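Local coordinates for protein TqaA (Penicillium aethiopicum, PDB 5EJD) that serves as a carrier (thiolation) domain of a non-ribosomal peptide synthetase, bearing a covalent 4'-phosphopantetheine arm that probably shuttles the peptide intermediate between neighbouring domains, at residues S40-A43 against M44-S47; F57-A60 against D61-H65; G25-S28 against A29-F33; R10-A13 against N14-T18. All coordinates share one frame; numbering follows the deposited sequence.

Overall arrangement
Along the chain the order is interaction 4 on helix 7-20, interaction 3 in the long loop that follows, interaction 1 at the start of helix 40-52, and interaction 2 on helix 59-64. With helix 68-74 these helices make the small helical bundle of a carrier domain. Interactions 1 and 2 have centres about 9 Å apart, as do 3 and 4, whereas 1 and 3 are about 16 Å apart. F33, in the loop of interaction 3, touches all three others, packing on W16 (interaction 4), I62 (interaction 2) and D42 and A43 (interaction 1). The phosphopantetheine arm leaves from the bundle end formed by interactions 1 and 2, while interaction 3 lies away from that site.

Interaction 1: residues S40-A43 against M44-S47; sequences SIDA and MKAS. With PNS (4'-phosphopantetheine), chain R.
M44, K45, A46 and S47 each give their backbone N-H to the carbonyl four residues earlier, from M44 N to S40 O at 3.0 Å through to S47 N to A43 O at 2.9 Å, so the two segments are consecutive turns of one helix. Side chains then follow the helix surface. I41 works in two directions. With CG1 anti to its carbonyl carbon (chi1 -74°) and the chain extended beyond, CD1 reaches away from the helix and meets C38 of the pantetheine arm at 3.6 Å, while CG2 lies 4.0 Å from CE of K45, the two side chains crossing at a slant. Replacing I41 with an alanine would probably open a gap beside the pantetheine and take away the apolar support under the K45 chain. M44 bends over the same carbonyl that K45 N uses: its CG comes within 3.3 Å of I41 O before the thioether end leads away from the helix, while the root of the residue, CA and CB, rests against V59 of helix 59-64.

In carrier proteins the modified serine opens the second long helix, and so it is here. S40 OG is bonded covalently to P24 of the phosphopantetheine, and S40 N donates to phosphate O23 at 3.0 Å (N-H...O angle 159°); the N-terminal end of the helix is likely to favour the negative phosphate. D42 turns its carboxylate back, OD2 accepting from H39 N, and its OD1 stays 5.3 Å from NZ of K45, not in contact, though the opposite charges may attract weakly.

Interaction 2: residues F57-A60 against D61-H65; sequences FGVA and DIFDH
D61 reaches back to G58 at the start of helix 59-64, the short third helix of the carrier-domain bundle. G58 holds the N-cap position and D61 is the third residue of the helix, so their bond is one half of a capping box; the other half would need a side chain that glycine lacks. Starting at the root, D61 CB sits 3.4 Å from G58 O. With chi1 at -60° CG lies beside D61's own backbone N, and it comes 3.7 Å from G58 N. At the tip, OD2 takes the G58 N-H at 2.7 Å, almost straight at 172°, on its anti side and 20° out of the carboxylate plane. With an alanine in place of D61, the G58 N-H would probably lose its acceptor and the first turn be less firmly fixed. The carboxylate's position by the helix N-terminus is likely to be electrostatically favourable.

On the inner side the F57 ring presents its edge to I62, CE1 lying 3.8 Å from CD1. F57 also packs on A75, and I62 on L71 of helix 68-74. V59 and F63 run alongside each other in the same direction, V59 CG1 touching F63 CE2 at 3.7 Å. F63 also touches S40 and the phosphopantetheine, bordering the attachment site. V59 O accepts from F63 N and also faces the edge of that ring, in its plane, 3.4 Å from F63 CD2.

Interaction 3: residues G25-S28 against A29-F33; sequences GTIS and ASDNF
S28 and D31 bracket a polar turn in the long loop between helix 7-20 and helix 40-52, and they bind each other in both directions. D31 N donates to S28 O at 3.0 Å, coming from above the carbonyl plane, 57° out of it. In return S28 N donates to D31 OD2 at 2.8 Å, also from above the carboxylate plane rather than within it. The same OD2 forms a salt bridge with R36, so a backbone N-H and a guanidinium share one oxygen and hold the carboxylate in place. I27 crosses D31 at about a right angle, its CG2 3.9 Å from OD2, while the rest of the I27 side chain leads off toward A13, W16 and A17 of helix 7-20. Over the outer side of the turn, S30 OG donates to S28 OG at 2.9 Å. That hydroxyl is brought back by chi1 of 58°, which sets OG of S30 between its own N and carbonyl carbon. S30 N makes a further, weak bond to S28 OG at 3.3 Å. These pairings describe a type I beta turn from S28 to D31 overlaid by a weakly bonded ST turn headed by S28.

Interaction 4: residues R10-A13 against N14-T18; sequences RELA and NIWAT
L12 lies against the indole of W16, its CG 3.8 Å from NE1 and its CD1 3.9 Å away from the same nitrogen. The two are one turn apart on helix 7-20, the first helix of the carrier-domain bundle, and their side chains meet at a slant. L12 CG is turned anti to its backbone N (chi1 -164°), which carries the branch forward to the pyrrole side of the indole. Both residues belong to the buried face: L12 packs on F57 and on L68, L71 and A72 of helix 68-74, while the W16 ring meets that of F33 edge to face.

Beneath this pair the backbone is regular, W16 N donating to L12 O at 2.9 Å. W16 CD1 comes obliquely within 3.2 Å of that same carbonyl oxygen. E11, on the outer side, lies next to N14 with both side chains running the same way; OE1 and ND2 are 3.9 Å apart and the carboxylate and amide planes stand 61° from each other. The E11 chain bends at chi2, and OE1 also passes I15 CG1, the two side chains crossing at about a right angle. I15 itself packs on A46 and L49 of helix 40-52. At the far end, N14 O is gripped twice by T18, by OG1 at 3.0 Å and by its backbone N at 3.1 Å, the two donors arriving from opposite faces of the carbonyl plane.

Interaction 1: residues S40-A43 against M44-S47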
# COMPACT_ATOMS: atom_id res chain seq x y z
N SER B 40 -3.69 -6.36 -11.05
CA SER B 40 -4.75 -5.95 -10.16
C SER B 40 -4.71 -4.43 -9.93
O SER B 40 -5.74 -3.82 -9.82
CB SER B 40 -4.66 -6.68 -8.82
OG SER B 40 -4.56 -8.08 -8.95
N ILE B 41 -3.53 -3.85 -9.80
CA ILE B 41 -3.41 -2.44 -9.53
C ILE B 41 -3.76 -1.58 -10.73
O ILE B 41 -4.44 -0.57 -10.58
CB ILE B 41 -2.06 -2.12 -8.91
CG1 ILE B 41 -2.16 -2.62 -7.48
CG2 ILE B 41 -1.79 -0.62 -8.94
CD1 ILE B 41 -1.10 -2.21 -6.54
N ASP B 42 -3.40 -2.04 -11.92
CA ASP B 42 -3.85 -1.39 -13.13
C ASP B 42 -5.34 -1.43 -13.23
O ASP B 42 -5.99 -0.49 -13.73
CB ASP B 42 -3.22 -2.07 -14.36
CG ASP B 42 -1.68 -2.07 -14.31
OD1 ASP B 42 -1.09 -0.98 -14.10
OD2 ASP B 42 -1.06 -3.15 -14.47
N ALA B 43 -5.91 -2.55 -12.81
CA ALA B 43 -7.38 -2.72 -12.88
C ALA B 43 -8.06 -1.74 -11.95
O ALA B 43 -9.06 -1.13 -12.30
CB ALA B 43 -7.76 -4.14 -12.51
N MET B 44 -7.48 -1.56 -10.78
CA MET B 44 -7.99 -0.55 -9.84
C MET B 44 -7.97 0.85 -10.48
O MET B 44 -8.98 1.55 -10.45
CB MET B 44 -7.23 -0.62 -8.51
CG MET B 44 -6.25 0.45 -8.05
SD MET B 44 -7.07 1.80 -7.43
CE MET B 44 -6.52 3.10 -8.36
N LYS B 45 -6.87 1.22 -11.13
CA LYS B 45 -6.80 2.52 -11.80
C LYS B 45 -7.77 2.65 -12.97
O LYS B 45 -8.41 3.68 -13.13
CB LYS B 45 -5.40 2.81 -12.28
CG LYS B 45 -4.40 2.76 -11.15
CD LYS B 45 -3.11 3.48 -11.47
CE LYS B 45 -1.92 2.54 -11.43
NZ LYS B 45 -0.75 3.17 -10.78
N ALA B 46 -7.95 1.58 -13.72
CA ALA B 46 -8.87 1.57 -14.84
C ALA B 46 -10.28 1.81 -14.34
O ALA B 46 -11.01 2.61 -14.88
CB ALA B 46 -8.81 0.25 -15.60
N SER B 47 -10.65 1.10 -13.30
CA SER B 47 -11.94 1.28 -12.68
C SER B 47 -12.18 2.72 -12.23
O SER B 47 -13.27 3.25 -12.40
CB SER B 47 -12.08 0.32 -11.53
OG SER B 47 -13.23 0.65 -10.81
O23 PNS R . -2.29 -8.61 -9.73
P24 PNS R . -3.25 -8.92 -8.61
O26 PNS R . -3.80 -10.29 -8.58
O27 PNS R . -2.80 -8.24 -7.20
C28 PNS R . -3.29 -8.49 -5.90
C29 PNS R . -2.67 -7.58 -4.74
C30 PNS R . -1.39 -8.36 -4.77
C31 PNS R . -3.82 -8.00 -3.81
C32 PNS R . -2.68 -6.15 -5.38
O33 PNS R . -4.05 -5.86 -5.87
C34 PNS R . -2.48 -5.20 -4.22
O35 PNS R . -3.44 -4.81 -3.55
N36 PNS R . -1.46 -4.72 -3.58
C37 PNS R . -0.07 -4.80 -3.72
C38 PNS R . 0.55 -3.43 -3.53
C39 PNS R . 0.86 -2.96 -2.14
O40 PNS R . -0.05 -2.58 -1.45
N41 PNS R . 2.14 -2.91 -1.79
C42 PNS R . 2.63 -2.48 -0.51
C43 PNS R . 2.35 -1.04 -0.23
S44 PNS R . 3.75 -0.27 0.60

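Interaction 2: residues F57-A60 against D61-H65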
# COMPACT_ATOMS: atom_id res chain seq x y z
N PHE B 57 -17.65 0.19 -13.40
CA PHE B 57 -17.27 -1.18 -13.23
C PHE B 57 -16.21 -1.22 -12.18
O PHE B 57 -15.45 -0.26 -12.01
CB PHE B 57 -16.75 -1.79 -14.55
CG PHE B 57 -15.64 -1.02 -15.17
CD1 PHE B 57 -14.31 -1.36 -14.93
CD2 PHE B 57 -15.90 0.04 -16.01
CE1 PHE B 57 -13.28 -0.63 -15.51
CE2 PHE B 57 -14.88 0.75 -16.59
CZ PHE B 57 -13.57 0.42 -16.34
N GLY B 58 -16.11 -2.35 -11.50
CA GLY B 58 -15.08 -2.52 -10.49
C GLY B 58 -14.01 -3.48 -10.94
O GLY B 58 -14.05 -4.03 -12.05
N VAL B 59 -13.04 -3.68 -10.07
CA VAL B 59 -11.93 -4.56 -10.38
C VAL B 59 -12.43 -5.99 -10.66
O VAL B 59 -11.87 -6.68 -11.49
CB VAL B 59 -10.90 -4.55 -9.26
CG1 VAL B 59 -9.79 -5.54 -9.52
CG2 VAL B 59 -10.32 -3.17 -9.09
N ALA B 60 -13.44 -6.44 -9.94
CA ALA B 60 -13.93 -7.82 -10.11
C ALA B 60 -14.46 -8.03 -11.54
O ALA B 60 -14.27 -9.08 -12.14
CB ALA B 60 -14.98 -8.15 -9.09
N ASP B 61 -15.10 -7.00 -12.07
CA ASP B 61 -15.65 -7.05 -13.43
C ASP B 61 -14.54 -7.27 -14.44
O ASP B 61 -14.74 -7.98 -15.40
CB ASP B 61 -16.42 -5.77 -13.73
CG ASP B 61 -17.61 -5.52 -12.77
OD1 ASP B 61 -18.39 -6.47 -12.53
OD2 ASP B 61 -17.76 -4.38 -12.24
N ILE B 62 -13.37 -6.69 -14.20
CA ILE B 62 -12.25 -6.86 -15.09
C ILE B 62 -11.68 -8.28 -15.00
O ILE B 62 -11.31 -8.86 -16.00
CB ILE B 62 -11.16 -5.84 -14.81
CG1 ILE B 62 -11.72 -4.43 -15.02
CG2 ILE B 62 -9.95 -6.06 -15.69
CD1 ILE B 62 -10.79 -3.30 -14.61
N PHE B 63 -11.64 -8.87 -13.80
CA PHE B 63 -11.25 -10.31 -13.71
C PHE B 63 -12.28 -11.25 -14.38
O PHE B 63 -11.90 -12.27 -14.94
CB PHE B 63 -11.02 -10.76 -12.27
CG PHE B 63 -9.68 -10.37 -11.71
CD1 PHE B 63 -8.63 -11.26 -11.74
CD2 PHE B 63 -9.49 -9.12 -11.13
CE1 PHE B 63 -7.39 -10.91 -11.22
CE2 PHE B 63 -8.28 -8.77 -10.61
CZ PHE B 63 -7.21 -9.67 -10.65
N ASP B 64 -13.58 -10.95 -14.24
CA ASP B 64 -14.67 -11.80 -14.80
C ASP B 64 -14.80 -11.61 -16.30
O ASP B 64 -15.01 -12.57 -17.01
CB ASP B 64 -16.00 -11.49 -14.15
CG ASP B 64 -16.05 -11.88 -12.66
OD1 ASP B 64 -15.23 -12.72 -12.21
OD2 ASP B 64 -16.92 -11.34 -11.94
N HIS B 65 -14.57 -10.39 -16.77
CA HIS B 65 -14.71 -10.05 -18.17
C HIS B 65 -13.49 -9.36 -18.71
O HIS B 65 -13.48 -8.17 -19.00
CB HIS B 65 -15.92 -9.17 -18.35
CG HIS B 65 -17.17 -9.87 -17.98
ND1 HIS B 65 -17.92 -9.54 -16.87
CD2 HIS B 65 -17.75 -10.97 -18.53
CE1 HIS B 65 -18.92 -10.38 -16.77
NE2 HIS B 65 -18.84 -11.26 -17.76

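Interaction 3: residues G25-S28 against A29-F33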
# COMPACT_ATOMS: atom_id res chain seq x y z
N GLY B 25 -4.23 3.24 -30.88
CA GLY B 25 -4.36 2.54 -32.16
C GLY B 25 -4.14 1.03 -32.13
O GLY B 25 -4.52 0.36 -33.10
N THR B 26 -3.50 0.49 -31.09
CA THR B 26 -3.18 -0.93 -31.03
C THR B 26 -4.20 -1.73 -30.31
O THR B 26 -4.06 -2.95 -30.17
CB THR B 26 -1.86 -1.19 -30.31
OG1 THR B 26 -1.99 -0.90 -28.91
CG2 THR B 26 -0.75 -0.34 -30.92
N ILE B 27 -5.27 -1.08 -29.87
CA ILE B 27 -6.24 -1.76 -29.02
C ILE B 27 -7.46 -2.21 -29.81
O ILE B 27 -8.10 -1.41 -30.46
CB ILE B 27 -6.68 -0.85 -27.86
CG1 ILE B 27 -5.50 -0.55 -26.95
CG2 ILE B 27 -7.75 -1.53 -27.03
CD1 ILE B 27 -5.80 0.47 -25.91
N SER B 28 -7.74 -3.51 -29.80
CA SER B 28 -8.88 -4.03 -30.48
C SER B 28 -9.88 -4.51 -29.46
O SER B 28 -9.56 -4.76 -28.30
CB SER B 28 -8.50 -5.16 -31.46
OG SER B 28 -8.56 -6.43 -30.85
N ALA B 29 -11.12 -4.63 -29.90
CA ALA B 29 -12.22 -5.03 -29.05
C ALA B 29 -12.07 -6.41 -28.46
O ALA B 29 -12.70 -6.70 -27.45
CB ALA B 29 -13.53 -4.92 -29.81
N SER B 30 -11.25 -7.25 -29.07
CA SER B 30 -11.01 -8.62 -28.57
C SER B 30 -9.81 -8.73 -27.63
O SER B 30 -9.47 -9.81 -27.20
CB SER B 30 -10.77 -9.53 -29.77
OG SER B 30 -9.66 -9.04 -30.50
N ASP B 31 -9.12 -7.60 -27.39
CA ASP B 31 -7.99 -7.58 -26.49
C ASP B 31 -8.35 -7.93 -25.03
O ASP B 31 -9.39 -7.55 -24.49
CB ASP B 31 -7.30 -6.23 -26.49
CG ASP B 31 -6.29 -6.08 -27.60
OD1 ASP B 31 -5.71 -7.10 -28.04
OD2 ASP B 31 -6.03 -4.93 -28.02
N ASN B 32 -7.44 -8.69 -24.42
CA ASN B 32 -7.54 -9.12 -23.06
C ASN B 32 -6.65 -8.25 -22.16
O ASN B 32 -5.43 -8.16 -22.38
CB ASN B 32 -7.11 -10.59 -23.00
CG ASN B 32 -7.16 -11.14 -21.61
OD1 ASN B 32 -6.50 -10.62 -20.69
ND2 ASN B 32 -7.98 -12.14 -21.41
N PHE B 33 -7.24 -7.67 -21.14
CA PHE B 33 -6.54 -6.75 -20.25
C PHE B 33 -5.23 -7.33 -19.69
O PHE B 33 -4.22 -6.65 -19.64
CB PHE B 33 -7.47 -6.36 -19.09
CG PHE B 33 -6.94 -5.25 -18.20
CD1 PHE B 33 -6.44 -5.54 -16.95
CD2 PHE B 33 -7.03 -3.94 -18.59
CE1 PHE B 33 -5.97 -4.56 -16.12
CE2 PHE B 33 -6.56 -2.94 -17.76
CZ PHE B 33 -6.03 -3.25 -16.52

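Interaction 4: residues R10-A13 against N14-T18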
# COMPACT_ATOMS: atom_id res chain seq x y z
N ARG B 10 -15.01 2.50 -27.07
CA ARG B 10 -14.04 3.55 -27.31
C ARG B 10 -13.53 4.15 -26.03
O ARG B 10 -12.34 4.44 -25.92
CB ARG B 10 -14.61 4.68 -28.20
CG ARG B 10 -14.76 4.29 -29.66
CD ARG B 10 -15.42 5.34 -30.54
NE ARG B 10 -16.07 4.59 -31.62
CZ ARG B 10 -17.37 4.31 -31.69
NH1 ARG B 10 -18.23 4.78 -30.80
NH2 ARG B 10 -17.80 3.57 -32.70
N GLU B 11 -14.43 4.45 -25.10
CA GLU B 11 -14.02 5.13 -23.88
C GLU B 11 -13.12 4.18 -23.08
O GLU B 11 -12.11 4.59 -22.53
CB GLU B 11 -15.16 5.75 -23.02
CG GLU B 11 -15.02 7.27 -22.87
CD GLU B 11 -13.69 7.86 -22.33
OE1 GLU B 11 -12.77 7.22 -21.75
OE2 GLU B 11 -13.58 9.08 -22.50
N LEU B 12 -13.49 2.92 -23.06
CA LEU B 12 -12.71 1.91 -22.37
C LEU B 12 -11.31 1.68 -22.96
O LEU B 12 -10.34 1.51 -22.22
CB LEU B 12 -13.49 0.61 -22.39
CG LEU B 12 -13.04 -0.43 -21.42
CD1 LEU B 12 -13.10 0.11 -19.99
CD2 LEU B 12 -13.96 -1.65 -21.60
N ALA B 13 -11.20 1.77 -24.27
CA ALA B 13 -9.93 1.62 -24.91
C ALA B 13 -9.00 2.76 -24.55
O ALA B 13 -7.79 2.57 -24.37
CB ALA B 13 -10.12 1.58 -26.42
N ASN B 14 -9.54 3.96 -24.50
CA ASN B 14 -8.77 5.08 -24.06
C ASN B 14 -8.26 4.90 -22.64
O ASN B 14 -7.15 5.30 -22.30
CB ASN B 14 -9.59 6.32 -24.22
CG ASN B 14 -8.79 7.58 -23.97
OD1 ASN B 14 -7.66 7.73 -24.43
ND2 ASN B 14 -9.37 8.50 -23.21
N ILE B 15 -9.10 4.35 -21.80
CA ILE B 15 -8.70 4.10 -20.43
C ILE B 15 -7.56 3.06 -20.38
O ILE B 15 -6.59 3.24 -19.66
CB ILE B 15 -9.91 3.60 -19.62
CG1 ILE B 15 -10.83 4.78 -19.34
CG2 ILE B 15 -9.48 2.96 -18.31
CD1 ILE B 15 -12.17 4.35 -18.82
N TRP B 16 -7.69 1.98 -21.14
CA TRP B 16 -6.64 0.98 -21.16
C TRP B 16 -5.35 1.57 -21.69
O TRP B 16 -4.27 1.26 -21.22
CB TRP B 16 -7.05 -0.17 -22.05
CG TRP B 16 -8.05 -1.08 -21.46
CD1 TRP B 16 -8.96 -0.79 -20.50
CD2 TRP B 16 -8.30 -2.43 -21.85
NE1 TRP B 16 -9.77 -1.89 -20.26
CE2 TRP B 16 -9.37 -2.91 -21.08
CE3 TRP B 16 -7.69 -3.29 -22.74
CZ2 TRP B 16 -9.83 -4.19 -21.17
CZ3 TRP B 16 -8.17 -4.58 -22.86
CH2 TRP B 16 -9.23 -5.01 -22.09
N ALA B 17 -5.47 2.42 -22.70
CA ALA B 17 -4.29 3.06 -23.26
C ALA B 17 -3.52 3.87 -22.21
O ALA B 17 -2.31 3.78 -22.12
CB ALA B 17 -4.65 3.93 -24.44
N THR B 18 -4.23 4.65 -21.41
CA THR B 18 -3.57 5.47 -20.40
C THR B 18 -2.98 4.58 -19.29
O THR B 18 -1.86 4.79 -18.87
CB THR B 18 -4.62 6.39 -19.73
OG1 THR B 18 -5.35 7.12 -20.72
CG2 THR B 18 -4.02 7.34 -18.74